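Local coordinates for protein Dye-decolorizing peroxidase (Irpex lacteus, PDB 7D8M) that binds heme b and, as a member of the DyP-type family, probably uses it as a peroxidase to oxidise dyes and other substrates, at residues F291-P296 with N317-E322. Sequence-based numbering, arbitrary orientation.
Sequences FNYSHP and NPRDLE. With HEM (protoporphyrin IX containing Fe), chain B.
The guanidinium of Arg319 lies flat over one face of the Phe291 ring, the two planes only 11° apart and their centres 3.8 Å from each other, a stacked cation-pi pair in which NH1 sits above the middle of the ring. The same NH1 bonds to the carbonyl of its stacking partner: Phe291 O accepts at 2.9 Å from near the guanidinium plane, and NH1 approaches it tilted out of the carbonyl plane. Phe291 can offer ring and carbonyl together because its CG stands between the backbone N and the carbonyl carbon (chi1 63°). From the other end of the guanidinium, NH2 reaches a heme propionate, with Arg319 NH2 3.0 Å from HEM O1D; Asn289 also receives a hydrogen bond from NH2. The second oxygen of that propionate, HEM O2D, takes an almost straight bond of 3.0 Å from Asn317 ND2 (172°). Asn317 and Arg319 thus form part of the heme-binding site, gripping one propionate where helix 312-316 gives way to helix 319-323, Pro318 being the N-cap of the latter and the centre of an inverse gamma turn. Replacing Arg319 by an alanine would remove the guanidinium, and is likely to leave Phe291 O and HEM O1D each without this donor and the Phe291 ring without its stacked partner. The side chains of Tyr293 and Arg319 cross at about a right angle, Tyr293 CE2 lying 3.9 Å from Arg319 CD. The tyrosine hydroxyl shares a water with Asn317 O and, weakly, with Arg319 NE, linking Tyr293 to both propionate-binding residues. Farther along, Asp320 CB packs against Asn292 O at 3.7 Å, while the carboxylate of Asp320 forms salt bridges with Lys390 and Arg314. Asn292 shapes the loop as an Asx turn, its OD1 accepting from Ser294 N at 2.9 Å.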
loop_
_atom_site.group_PDB
_atom_site.type_symbol
_atom_site.label_atom_id
_atom_site.label_comp_id
_atom_site.label_asym_id
_atom_site.label_seq_id
_atom_site.Cartn_x
_atom_site.Cartn_y
_atom_site.Cartn_z
ATOM N N PHE A 291 -8.513 5.166 18.048
ATOM C CA PHE A 291 -7.728 6.298 18.522
ATOM C C PHE A 291 -7.734 7.375 17.449
ATOM O O PHE A 291 -7.938 7.094 16.263
ATOM C CB PHE A 291 -6.289 5.893 18.865
ATOM C CG PHE A 291 -5.498 5.386 17.680
ATOM C CD1 PHE A 291 -4.683 6.243 16.954
ATOM C CD2 PHE A 291 -5.558 4.046 17.304
ATOM C CE1 PHE A 291 -3.951 5.769 15.864
ATOM C CE2 PHE A 291 -4.829 3.565 16.231
ATOM C CZ PHE A 291 -4.025 4.423 15.508
ATOM N N ASN A 292 -7.497 8.621 17.885
ATOM C CA ASN A 292 -7.429 9.735 16.945
ATOM C C ASN A 292 -6.402 10.779 17.374
ATOM O O ASN A 292 -6.435 11.913 16.871
ATOM C CB ASN A 292 -8.817 10.384 16.759
ATOM C CG ASN A 292 -9.383 10.964 18.052
ATOM O OD1 ASN A 292 -8.674 11.147 19.038
ATOM N ND2 ASN A 292 -10.672 11.264 18.039
ATOM N N TYR A 293 -5.510 10.416 18.303
ATOM C CA TYR A 293 -4.430 11.240 18.837
ATOM C C TYR A 293 -4.919 12.296 19.822
ATOM O O TYR A 293 -4.091 12.965 20.442
ATOM C CB TYR A 293 -3.614 11.885 17.711
ATOM C CG TYR A 293 -3.096 10.838 16.744
ATOM C CD1 TYR A 293 -2.196 9.872 17.170
ATOM C CD2 TYR A 293 -3.537 10.791 15.425
ATOM C CE1 TYR A 293 -1.731 8.883 16.301
ATOM C CE2 TYR A 293 -3.075 9.808 14.539
ATOM C CZ TYR A 293 -2.165 8.863 14.991
ATOM O OH TYR A 293 -1.685 7.883 14.149
ATOM N N SER A 294 -6.234 12.445 19.998
ATOM C CA SER A 294 -6.740 13.359 21.021
ATOM C C SER A 294 -6.767 12.677 22.386
ATOM O O SER A 294 -6.923 11.459 22.491
ATOM C CB SER A 294 -8.144 13.855 20.668
ATOM O OG SER A 294 -8.121 14.689 19.525
ATOM N N HIS A 295 -6.605 13.483 23.440
ATOM C CA HIS A 295 -6.578 12.999 24.816
ATOM C C HIS A 295 -7.012 14.136 25.729
ATOM O O HIS A 295 -6.626 15.290 25.486
ATOM C CB HIS A 295 -5.186 12.509 25.237
ATOM C CG HIS A 295 -4.695 11.323 24.460
ATOM N ND1 HIS A 295 -5.076 10.030 24.749
ATOM C CD2 HIS A 295 -3.862 11.240 23.395
ATOM C CE1 HIS A 295 -4.502 9.202 23.892
ATOM N NE2 HIS A 295 -3.755 9.912 23.065
ATOM N N PRO A 296 -7.797 13.852 26.769
ATOM C CA PRO A 296 -8.101 14.886 27.771
ATOM C C PRO A 296 -6.826 15.558 28.254
ATOM O O PRO A 296 -5.830 14.894 28.547
ATOM C CB PRO A 296 -8.791 14.102 28.897
ATOM C CG PRO A 296 -8.481 12.635 28.619
ATOM C CD PRO A 296 -8.367 12.542 27.128
ATOM N N ASN A 317 -1.920 9.045 7.656
ATOM C CA ASN A 317 -3.328 9.238 8.007
ATOM C C ASN A 317 -3.352 10.179 9.197
ATOM O O ASN A 317 -3.395 9.746 10.356
ATOM C CB ASN A 317 -4.026 7.912 8.322
ATOM C CG ASN A 317 -5.488 8.100 8.740
ATOM O OD1 ASN A 317 -6.010 9.219 8.739
ATOM N ND2 ASN A 317 -6.152 6.996 9.093
ATOM N N PRO A 318 -3.289 11.485 8.948
ATOM C CA PRO A 318 -3.346 12.484 10.032
ATOM C C PRO A 318 -4.770 12.621 10.564
ATOM O O PRO A 318 -5.505 13.567 10.270
ATOM C CB PRO A 318 -2.842 13.756 9.345
ATOM C CG PRO A 318 -3.187 13.580 7.907
ATOM C CD PRO A 318 -3.165 12.107 7.618
ATOM N N ARG A 319 -5.165 11.627 11.368
ATOM C CA ARG A 319 -6.532 11.563 11.873
ATOM C C ARG A 319 -6.922 12.834 12.618
ATOM O O ARG A 319 -8.088 13.242 12.576
ATOM C CB ARG A 319 -6.701 10.351 12.798
ATOM C CG ARG A 319 -6.301 9.023 12.190
ATOM C CD ARG A 319 -6.252 7.925 13.236
ATOM N NE ARG A 319 -5.798 6.667 12.646
ATOM C CZ ARG A 319 -6.163 5.460 13.065
ATOM N NH1 ARG A 319 -6.992 5.333 14.096
ATOM N NH2 ARG A 319 -5.690 4.378 12.452
ATOM N N ASP A 320 -5.967 13.474 13.299
ATOM C CA ASP A 320 -6.313 14.629 14.120
ATOM C C ASP A 320 -6.606 15.854 13.259
ATOM O O ASP A 320 -7.529 16.620 13.553
ATOM C CB ASP A 320 -5.195 14.913 15.130
ATOM C CG ASP A 320 -3.853 15.165 14.473
ATOM O OD1 ASP A 320 -3.599 14.625 13.364
ATOM O OD2 ASP A 320 -3.036 15.898 15.074
ATOM N N LEU A 321 -5.847 16.045 12.179
ATOM C CA LEU A 321 -6.126 17.152 11.271
ATOM C C LEU A 321 -7.502 17.001 10.637
ATOM O O LEU A 321 -8.287 17.957 10.597
ATOM C CB LEU A 321 -5.047 17.239 10.192
ATOM C CG LEU A 321 -3.575 17.392 10.572
ATOM C CD1 LEU A 321 -2.833 17.979 9.396
ATOM C CD2 LEU A 321 -3.354 18.248 11.837
ATOM N N GLU A 322 -7.813 15.796 10.144
ATOM C CA GLU A 322 -9.125 15.543 9.548
ATOM C C GLU A 322 -10.221 15.676 10.593
ATOM O O GLU A 322 -11.273 16.271 10.327
ATOM C CB GLU A 322 -9.159 14.150 8.911
ATOM C CG GLU A 322 -10.470 13.815 8.158
ATOM C CD GLU A 322 -10.480 12.422 7.524
ATOM O OE1 GLU A 322 -9.407 11.791 7.391
ATOM O OE2 GLU A 322 -11.575 11.953 7.145
HETATM C CHA HEM B . 0.319 1.789 8.016
HETATM C CHB HEM B . 4.603 -0.389 7.366
HETATM C CHC HEM B . 4.949 1.677 2.981
HETATM C CHD HEM B . 0.920 4.233 3.854
HETATM C C1A HEM B . 1.430 1.002 8.223
HETATM C C2A HEM B . 1.667 0.136 9.362
HETATM C C3A HEM B . 2.850 -0.475 9.169
HETATM C C4A HEM B . 3.393 -0.015 7.909
HETATM C CMA HEM B . 3.552 -1.490 10.089
HETATM C CAA HEM B . 0.695 -0.033 10.561
HETATM C CBA HEM B . -0.308 -1.150 10.276
HETATM C CGA HEM B . -1.652 -0.595 9.846
HETATM O O1A HEM B . -2.065 0.466 10.372
HETATM O O2A HEM B . -2.331 -1.231 8.993
HETATM C C1B HEM B . 5.041 -0.045 6.110
HETATM C C2B HEM B . 6.219 -0.580 5.467
HETATM C C3B HEM B . 6.318 0.003 4.257
HETATM C C4B HEM B . 5.199 0.905 4.098
HETATM C CMB HEM B . 7.171 -1.611 6.141
HETATM C CAB HEM B . 7.367 -0.215 3.139
HETATM C CBB HEM B . 8.151 -1.296 3.063
HETATM C C1C HEM B . 3.932 2.608 2.848
HETATM C C2C HEM B . 3.757 3.556 1.761
HETATM C C3C HEM B . 2.633 4.261 2.003
HETATM C C4C HEM B . 2.082 3.791 3.260
HETATM C CMC HEM B . 4.720 3.654 0.553
HETATM C CAC HEM B . 1.985 5.410 1.186
HETATM C CBC HEM B . 2.679 6.188 0.337
HETATM C C1D HEM B . 0.348 3.705 4.991
HETATM C C2D HEM B . -0.996 3.955 5.491
HETATM C C3D HEM B . -1.155 3.288 6.634
HETATM C C4D HEM B . 0.082 2.581 6.912
HETATM C CMD HEM B . -2.069 4.844 4.841
HETATM C CAD HEM B . -2.423 3.280 7.510
HETATM C CBD HEM B . -2.337 4.448 8.497
HETATM C CGD HEM B . -3.597 4.576 9.326
HETATM O O1D HEM B . -3.477 4.856 10.548
HETATM O O2D HEM B . -4.720 4.390 8.778
HETATM N NA HEM B . 2.502 0.891 7.365
HETATM N NB HEM B . 4.434 0.861 5.250
HETATM N NC HEM B . 2.901 2.790 3.740
HETATM N ND HEM B . 0.976 2.845 5.875
HETATM FE FE HEM B . 2.804 1.967 5.614
HETATM O O HOH W 1 -3.150 7.404 11.816
#